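Side-chain contacts in predicted ATPase involved in replication control, Cdc46/Mcm family (Methanopyrus kandleri AV19, PDB 3F8T), which probably binds ATP and single-stranded DNA and acts as a DNA helicase of the MCM type in replication: residues A117-E122 against A170-L175; M224-L229 against A463-S468; E238-L243 against A459-R464. The protein carries 2 engineered substitutions. One frame throughout, in Å; residues are numbered along the deposited sequence.

Interaction 1 of 3, residues A117-E122 against A170-L175; sequences ALISIE and ATLDAL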
# COMPACT_ATOMS: atom_id res chain seq x y z
N ALA A 117 -26.52 0.82 12.38
CA ALA A 117 -25.69 -0.24 12.96
C ALA A 117 -24.25 0.18 13.27
O ALA A 117 -23.67 1.05 12.59
CB ALA A 117 -25.68 -1.45 12.04
N LEU A 118 -23.69 -0.46 14.30
CA LEU A 118 -22.26 -0.39 14.58
C LEU A 118 -21.53 -1.32 13.63
O LEU A 118 -21.87 -2.52 13.53
CB LEU A 118 -21.98 -0.82 16.03
CG LEU A 118 -20.51 -0.98 16.42
CD1 LEU A 118 -19.85 0.38 16.56
CD2 LEU A 118 -20.44 -1.76 17.72
N ILE A 119 -20.55 -0.79 12.93
CA ILE A 119 -19.79 -1.55 11.95
C ILE A 119 -18.33 -1.09 11.95
O ILE A 119 -18.01 -0.04 12.52
CB ILE A 119 -20.37 -1.40 10.50
CG1 ILE A 119 -20.05 -0.01 9.92
CG2 ILE A 119 -21.89 -1.69 10.48
CD1 ILE A 119 -20.12 0.07 8.41
N SER A 120 -17.46 -1.87 11.30
CA SER A 120 -16.17 -1.31 10.88
C SER A 120 -16.05 -1.36 9.36
O SER A 120 -16.68 -2.20 8.70
CB SER A 120 -14.98 -2.01 11.56
OG SER A 120 -14.60 -3.18 10.87
N ILE A 121 -15.32 -0.39 8.82
CA ILE A 121 -14.88 -0.45 7.43
C ILE A 121 -13.36 -0.47 7.40
O ILE A 121 -12.71 -0.06 8.37
CB ILE A 121 -15.44 0.73 6.57
CG1 ILE A 121 -14.97 2.11 7.08
CG2 ILE A 121 -16.95 0.64 6.49
CD1 ILE A 121 -15.21 3.27 6.09
N GLU A 122 -12.79 -0.96 6.31
CA GLU A 122 -11.36 -0.91 6.13
C GLU A 122 -11.04 -0.57 4.69
O GLU A 122 -11.62 -1.14 3.76
CB GLU A 122 -10.75 -2.25 6.51
CG GLU A 122 -9.23 -2.30 6.47
CD GLU A 122 -8.72 -3.68 6.83
OE1 GLU A 122 -8.92 -4.60 6.02
OE2 GLU A 122 -8.16 -3.84 7.92
N ALA A 170 -26.13 6.68 5.00
CA ALA A 170 -25.01 6.51 4.06
C ALA A 170 -23.72 7.23 4.45
O ALA A 170 -22.83 7.40 3.60
CB ALA A 170 -25.45 6.89 2.61
N THR A 171 -23.61 7.65 5.71
CA THR A 171 -22.37 8.19 6.28
C THR A 171 -22.00 7.42 7.56
O THR A 171 -22.85 7.13 8.41
CB THR A 171 -22.48 9.71 6.60
OG1 THR A 171 -22.65 10.45 5.37
CG2 THR A 171 -21.22 10.23 7.31
N LEU A 172 -20.71 7.09 7.69
CA LEU A 172 -20.22 6.44 8.88
C LEU A 172 -19.78 7.51 9.86
O LEU A 172 -18.90 8.31 9.55
CB LEU A 172 -19.04 5.50 8.54
CG LEU A 172 -18.49 4.66 9.70
CD1 LEU A 172 -19.52 3.60 10.11
CD2 LEU A 172 -17.19 3.99 9.32
N ASP A 173 -20.42 7.53 11.04
CA ASP A 173 -19.98 8.40 12.12
C ASP A 173 -18.90 7.69 12.91
O ASP A 173 -19.17 6.77 13.68
CB ASP A 173 -21.16 8.78 13.03
CG ASP A 173 -22.02 9.86 12.43
OD1 ASP A 173 -21.50 10.98 12.23
OD2 ASP A 173 -23.22 9.61 12.16
N ALA A 174 -17.66 8.12 12.72
CA ALA A 174 -16.51 7.46 13.29
C ALA A 174 -16.50 7.52 14.82
O ALA A 174 -16.74 8.59 15.41
CB ALA A 174 -15.21 8.05 12.70
N LEU A 175 -16.24 6.37 15.43
CA LEU A 175 -16.00 6.27 16.88
C LEU A 175 -14.51 6.08 17.18
O LEU A 175 -14.00 6.58 18.18
CB LEU A 175 -16.77 5.08 17.45
CG LEU A 175 -18.30 5.22 17.49
CD1 LEU A 175 -18.93 3.86 17.73
CD2 LEU A 175 -18.75 6.24 18.56
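Inside an OB-fold barrel, Leu172 packs against Ile119 and Ile121 across the interior. The assignment rests on the strand pairing: 118-130, 134-140, 145-149, 171-174 and 160-168 join in that order, and 160-168 pairs back with 118-130 to close the ring. The two strands in contact are therefore not direct neighbours. Their touching parts run 106° apart, and the nearest CA atoms, those of Ile119 and Leu172, are 8.6 Å apart, so the side chains alone span the gap.

Leu172 divides its methyls between two isoleucines. Its CD1 lies 3.7 Å from Ile119 CG1, the two side chains meeting at a slant, whereas its CD2 comes 3.7 Å from Ile121 CG1 and 3.9 Å from Ile121 CD1 in a tip-to-tip approach. With CG anti to the backbone N (chi1 -175°), Leu172 extends across the interior and holds its fork between the two partners. Both isoleucines place CG1 between the backbone N and the carbonyl carbon (chi1 73° in Ile119), which presents the CG1 branch to the leucine.

The strand's alternation agrees with this reading. Ser120, between the two isoleucines, points away from 170-175, and its OG is bound by Glu162 and by the backbone N of Arg107. Asp173, following Leu172, likewise turns to other partners: its OD1 forms a salt bridge with Arg149 and a hydrogen bond with His151. Val146, Ile163 and Val167 of adjoining strands pack on the same apolar group.

A second, separate touch follows where the chain turns its corner at Leu175: next to Phe98, Leu118 and Leu175 cross at about a right angle, CD1 of Leu118 standing 3.8 Å from CD1 of Leu175.

Interaction 2 of 3, residues M224-L229 against A463-S468; sequences MLALQL and ARMRLS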
# COMPACT_ATOMS: atom_id res chain seq x y z
N MET A 224 12.81 -9.21 -13.63
CA MET A 224 12.85 -7.81 -13.15
C MET A 224 11.54 -7.38 -12.48
O MET A 224 11.55 -6.80 -11.40
CB MET A 224 13.10 -6.87 -14.33
CG MET A 224 14.47 -6.99 -14.95
SD MET A 224 14.58 -5.77 -16.29
CE MET A 224 16.28 -6.07 -16.73
N LEU A 225 10.42 -7.64 -13.14
CA LEU A 225 9.10 -7.31 -12.60
C LEU A 225 8.73 -8.15 -11.38
O LEU A 225 8.09 -7.64 -10.46
CB LEU A 225 8.03 -7.44 -13.68
CG LEU A 225 8.26 -6.63 -14.97
CD1 LEU A 225 6.99 -6.64 -15.81
CD2 LEU A 225 8.62 -5.22 -14.66
N ALA A 226 9.10 -9.43 -11.38
CA ALA A 226 8.93 -10.27 -10.18
C ALA A 226 9.64 -9.66 -8.96
O ALA A 226 9.05 -9.46 -7.90
CB ALA A 226 9.43 -11.67 -10.43
N LEU A 227 10.92 -9.32 -9.13
CA LEU A 227 11.68 -8.76 -8.01
C LEU A 227 11.16 -7.36 -7.64
O LEU A 227 11.14 -6.98 -6.48
CB LEU A 227 13.18 -8.77 -8.33
CG LEU A 227 13.80 -10.19 -8.45
CD1 LEU A 227 15.17 -10.11 -9.06
CD2 LEU A 227 13.86 -10.90 -7.08
N GLN A 228 10.71 -6.58 -8.62
CA GLN A 228 10.04 -5.32 -8.28
C GLN A 228 8.85 -5.50 -7.30
O GLN A 228 8.73 -4.77 -6.31
CB GLN A 228 9.61 -4.54 -9.53
CG GLN A 228 8.87 -3.25 -9.18
CD GLN A 228 8.43 -2.50 -10.41
OE1 GLN A 228 7.84 -3.09 -11.32
NE2 GLN A 228 8.71 -1.19 -10.45
N LEU A 229 8.00 -6.48 -7.56
CA LEU A 229 6.88 -6.78 -6.65
C LEU A 229 7.37 -7.04 -5.23
O LEU A 229 6.82 -6.51 -4.27
CB LEU A 229 6.07 -7.99 -7.13
CG LEU A 229 5.14 -7.69 -8.33
CD1 LEU A 229 4.68 -9.02 -8.96
CD2 LEU A 229 3.96 -6.83 -7.94
N ALA A 463 15.88 -12.07 -1.66
CA ALA A 463 15.89 -12.68 -0.32
C ALA A 463 14.47 -12.72 0.26
O ALA A 463 14.06 -13.72 0.86
CB ALA A 463 16.87 -11.95 0.61
N ARG A 464 13.69 -11.65 0.07
CA ARG A 464 12.27 -11.68 0.48
C ARG A 464 11.51 -12.82 -0.21
O ARG A 464 10.66 -13.49 0.41
CB ARG A 464 11.58 -10.33 0.22
CG ARG A 464 12.15 -9.21 1.07
CD ARG A 464 11.32 -7.92 1.09
NE ARG A 464 11.77 -7.09 -0.01
CZ ARG A 464 12.62 -6.09 0.09
NH1 ARG A 464 13.11 -5.69 1.26
NH2 ARG A 464 12.95 -5.46 -1.01
N MET A 465 11.82 -13.04 -1.48
CA MET A 465 11.19 -14.08 -2.29
C MET A 465 11.49 -15.49 -1.78
O MET A 465 10.74 -16.44 -2.07
CB MET A 465 11.68 -13.94 -3.73
CG MET A 465 10.77 -14.49 -4.78
SD MET A 465 11.51 -14.07 -6.38
CE MET A 465 10.57 -12.66 -6.89
N ARG A 466 12.60 -15.62 -1.05
CA ARG A 466 13.00 -16.88 -0.42
C ARG A 466 12.54 -16.93 1.03
O ARG A 466 12.94 -17.83 1.78
CB ARG A 466 14.53 -17.02 -0.43
CG ARG A 466 15.19 -17.21 -1.78
CD ARG A 466 16.68 -17.57 -1.61
NE ARG A 466 17.45 -16.50 -0.96
CZ ARG A 466 17.83 -16.52 0.32
NH1 ARG A 466 17.54 -17.56 1.10
NH2 ARG A 466 18.51 -15.50 0.83
N LEU A 467 11.72 -15.95 1.41
CA LEU A 467 11.27 -15.75 2.79
C LEU A 467 12.45 -15.66 3.76
O LEU A 467 12.43 -16.25 4.84
CB LEU A 467 10.29 -16.88 3.22
CG LEU A 467 9.02 -17.10 2.38
CD1 LEU A 467 8.24 -18.28 2.96
CD2 LEU A 467 8.14 -15.84 2.36
N SER A 468 13.47 -14.90 3.37
CA SER A 468 14.66 -14.79 4.19
C SER A 468 14.98 -13.36 4.64
O SER A 468 14.68 -12.38 3.94
CB SER A 468 15.85 -15.43 3.48
OG SER A 468 17.05 -15.13 4.16
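Met465 drives its terminal methyl against helix 219-229, overlapping Leu227 and the backbone of Ala226. The CE of Met465 is 3.7 Å from CD2 of Leu227, and the same leucine methyl also lies 4.0 Å from the Met465 SD. The two side chains cross at about a right angle, so the leucine meets the thioether's end rather than running alongside it. On the helix surface beside it, Met465 CE makes an apolar contact with Ala226 CB at 3.8 Å. The same CE also lies 3.7 Å from Ala226 O, a van der Waals approach to the carbonyl; the small side chain of Ala226 is consistent with so near an approach.

The torsions explain the reach. CG of Met465 is anti to the backbone N (chi1 -155°), sending the chain out from its own helix, and a bend at chi3 (-100°) turns CE onto the Ala226-Leu227 surface. Phe230 packs on Met465 as well, while Leu205 and Leu482 touch Leu227.

Around the methionine the helix ends in a Schellman motif: Ser468 N bonds Ala463 O at 2.8 Å and Leu467 N bonds Arg464 O at 2.9 Å, with Leu467 at positive phi. The lid helix so terminated packs its last turn, through Met465, on a helix of the P-loop domain, a lid-to-core junction of an AAA+ module.

Interaction 3 of 3, residues E238-L243 against A459-R464; sequences ERLHVL and AKAHAR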
# COMPACT_ATOMS: atom_id res chain seq x y z
N GLU A 238 14.45 0.84 -0.49
CA GLU A 238 14.25 -0.58 -0.86
C GLU A 238 13.54 -0.80 -2.19
O GLU A 238 13.72 -1.85 -2.84
CB GLU A 238 13.38 -1.30 0.18
CG GLU A 238 13.91 -1.26 1.58
CD GLU A 238 15.12 -2.11 1.72
OE1 GLU A 238 14.95 -3.34 1.79
OE2 GLU A 238 16.24 -1.55 1.71
N ARG A 239 12.69 0.16 -2.56
CA ARG A 239 11.76 -0.01 -3.66
C ARG A 239 12.47 0.09 -5.01
O ARG A 239 13.35 0.94 -5.17
CB ARG A 239 10.65 1.04 -3.54
CG ARG A 239 9.78 0.83 -2.28
CD ARG A 239 8.67 1.86 -2.18
NE ARG A 239 9.16 3.21 -1.97
CZ ARG A 239 9.54 3.71 -0.80
NH1 ARG A 239 9.50 2.96 0.32
NH2 ARG A 239 9.96 4.95 -0.73
N LEU A 240 12.06 -0.76 -5.95
CA LEU A 240 12.64 -0.79 -7.29
C LEU A 240 11.74 -0.12 -8.30
O LEU A 240 10.52 -0.30 -8.27
CB LEU A 240 12.91 -2.23 -7.75
CG LEU A 240 14.11 -2.96 -7.12
CD1 LEU A 240 13.87 -4.45 -7.09
CD2 LEU A 240 15.37 -2.65 -7.90
N HIS A 241 12.35 0.62 -9.22
CA HIS A 241 11.63 1.30 -10.29
C HIS A 241 12.10 0.78 -11.63
O HIS A 241 13.31 0.69 -11.88
CB HIS A 241 11.82 2.81 -10.18
CG HIS A 241 11.56 3.35 -8.80
ND1 HIS A 241 10.32 3.25 -8.20
CD2 HIS A 241 12.37 3.94 -7.90
CE1 HIS A 241 10.38 3.78 -6.99
NE2 HIS A 241 11.61 4.20 -6.77
N VAL A 242 11.15 0.39 -12.47
CA VAL A 242 11.44 -0.34 -13.71
C VAL A 242 10.73 0.36 -14.86
O VAL A 242 9.55 0.69 -14.76
CB VAL A 242 11.02 -1.85 -13.62
CG1 VAL A 242 11.28 -2.58 -14.93
CG2 VAL A 242 11.78 -2.58 -12.49
N LEU A 243 11.46 0.59 -15.95
CA LEU A 243 10.89 1.13 -17.17
C LEU A 243 10.85 0.04 -18.24
O LEU A 243 11.90 -0.49 -18.60
CB LEU A 243 11.74 2.30 -17.68
CG LEU A 243 11.35 2.93 -19.04
CD1 LEU A 243 9.90 3.41 -19.04
CD2 LEU A 243 12.32 4.08 -19.37
N ALA A 459 18.79 -7.72 -4.84
CA ALA A 459 19.21 -8.85 -3.99
C ALA A 459 18.35 -8.99 -2.73
O ALA A 459 18.01 -10.11 -2.33
CB ALA A 459 20.68 -8.74 -3.63
N LYS A 460 18.01 -7.87 -2.10
CA LYS A 460 17.09 -7.85 -0.97
C LYS A 460 15.71 -8.40 -1.40
O LYS A 460 15.10 -9.21 -0.70
CB LYS A 460 16.96 -6.44 -0.40
CG LYS A 460 18.23 -5.92 0.35
CD LYS A 460 18.01 -4.49 0.87
CE LYS A 460 19.13 -4.02 1.82
NZ LYS A 460 19.02 -2.53 2.03
N ALA A 461 15.23 -7.95 -2.56
CA ALA A 461 13.96 -8.45 -3.10
C ALA A 461 13.97 -9.96 -3.29
O ALA A 461 13.01 -10.66 -2.93
CB ALA A 461 13.59 -7.74 -4.40
N HIS A 462 15.08 -10.49 -3.82
CA HIS A 462 15.17 -11.93 -4.01
C HIS A 462 15.22 -12.66 -2.65
O HIS A 462 14.65 -13.75 -2.51
CB HIS A 462 16.34 -12.33 -4.91
CG HIS A 462 16.36 -13.80 -5.21
ND1 HIS A 462 15.41 -14.40 -6.01
CD2 HIS A 462 17.16 -14.79 -4.76
CE1 HIS A 462 15.65 -15.70 -6.08
NE2 HIS A 462 16.71 -15.96 -5.32
N ALA A 463 15.88 -12.07 -1.66
CA ALA A 463 15.89 -12.68 -0.32
C ALA A 463 14.47 -12.72 0.26
O ALA A 463 14.06 -13.72 0.86
CB ALA A 463 16.87 -11.95 0.61
N ARG A 464 13.69 -11.65 0.07
CA ARG A 464 12.27 -11.68 0.48
C ARG A 464 11.51 -12.82 -0.21
O ARG A 464 10.66 -13.49 0.41
CB ARG A 464 11.58 -10.33 0.22
CG ARG A 464 12.15 -9.21 1.07
CD ARG A 464 11.32 -7.92 1.09
NE ARG A 464 11.77 -7.09 -0.01
CZ ARG A 464 12.62 -6.09 0.09
NH1 ARG A 464 13.11 -5.69 1.26
NH2 ARG A 464 12.95 -5.46 -1.01
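Glu238 sits between Lys460 and Arg464, giving one carboxylate oxygen to each in a buried salt-bridge network. Arg464 NH1 donates to Glu238 OE1 over 3.0 Å with a nearly straight N-H...O angle of 168°. The oxygen lies at the guanidinium edge, in its plane, and receives the bond on its anti lone pair. A single nitrogen, NH1, makes the bond, and the steep 78° between the carboxylate and guanidinium planes rules out a coplanar two-bond fork. Lys460 NZ reaches Glu238 OE2 at 3.0 Å, on the syn lone pair. The lysine chain also passes close to the carboxylate, its CD 3.4 Å from Glu238 OE1 and 3.5 Å from Glu238 OE2, at about a right angle to the glutamate side chain.

What brings the groups together is a bend in the glutamate at chi2 (-71°) and the helical spacing of its partners: Arg464 follows Lys460 by one turn, and Arg464 N bonds Lys460 O at 2.9 Å. The extended lysine and the arginine bent at chi3 thus converge on one anion. Arg464 NE bonds the carbonyl of Phe230, a second grip on the guanidinium. Were Glu238 replaced by an alanine, Lys460 and Arg464 would probably be left without their shared buried counter-charge, and the Arg464 guanidinium, still held at NE by Phe230, would be less restrained.

Beside the polar group, Leu240 CD1 makes a looser apolar touch with Ala461 CB, 4.3 Å apart. The backbone of Leu240 is fixed by Ser231 OG at its N and Gln228 NE2 at its O. From there the chain enters strand 242-245, which pairs with strands 341-346 and 373-376 in the parallel P-loop sheet, while lid helix 449-465 lies against helix 219-229 and, through His462, helix 473-489.

How the interactions relate
From the N terminus, interaction 1 comes first, closing a loop of 47 residues, with no helix, inside the OB fold. It is complete before the other two begin and sits on the opposite side of the chain's centre, its centre 37 and 38 Å from theirs. Interactions 2 and 3 each close a loop of over 200 residues, through the P-loop domain into the lid. Residues 238-243 follow 224-229, so the two loops start one after the other, and they end on the same stretch, sharing Ala463 and Arg464. With centres about 6 Å apart, they join helix 219-229 and the loop leading into strand 242-245 to one lid helix.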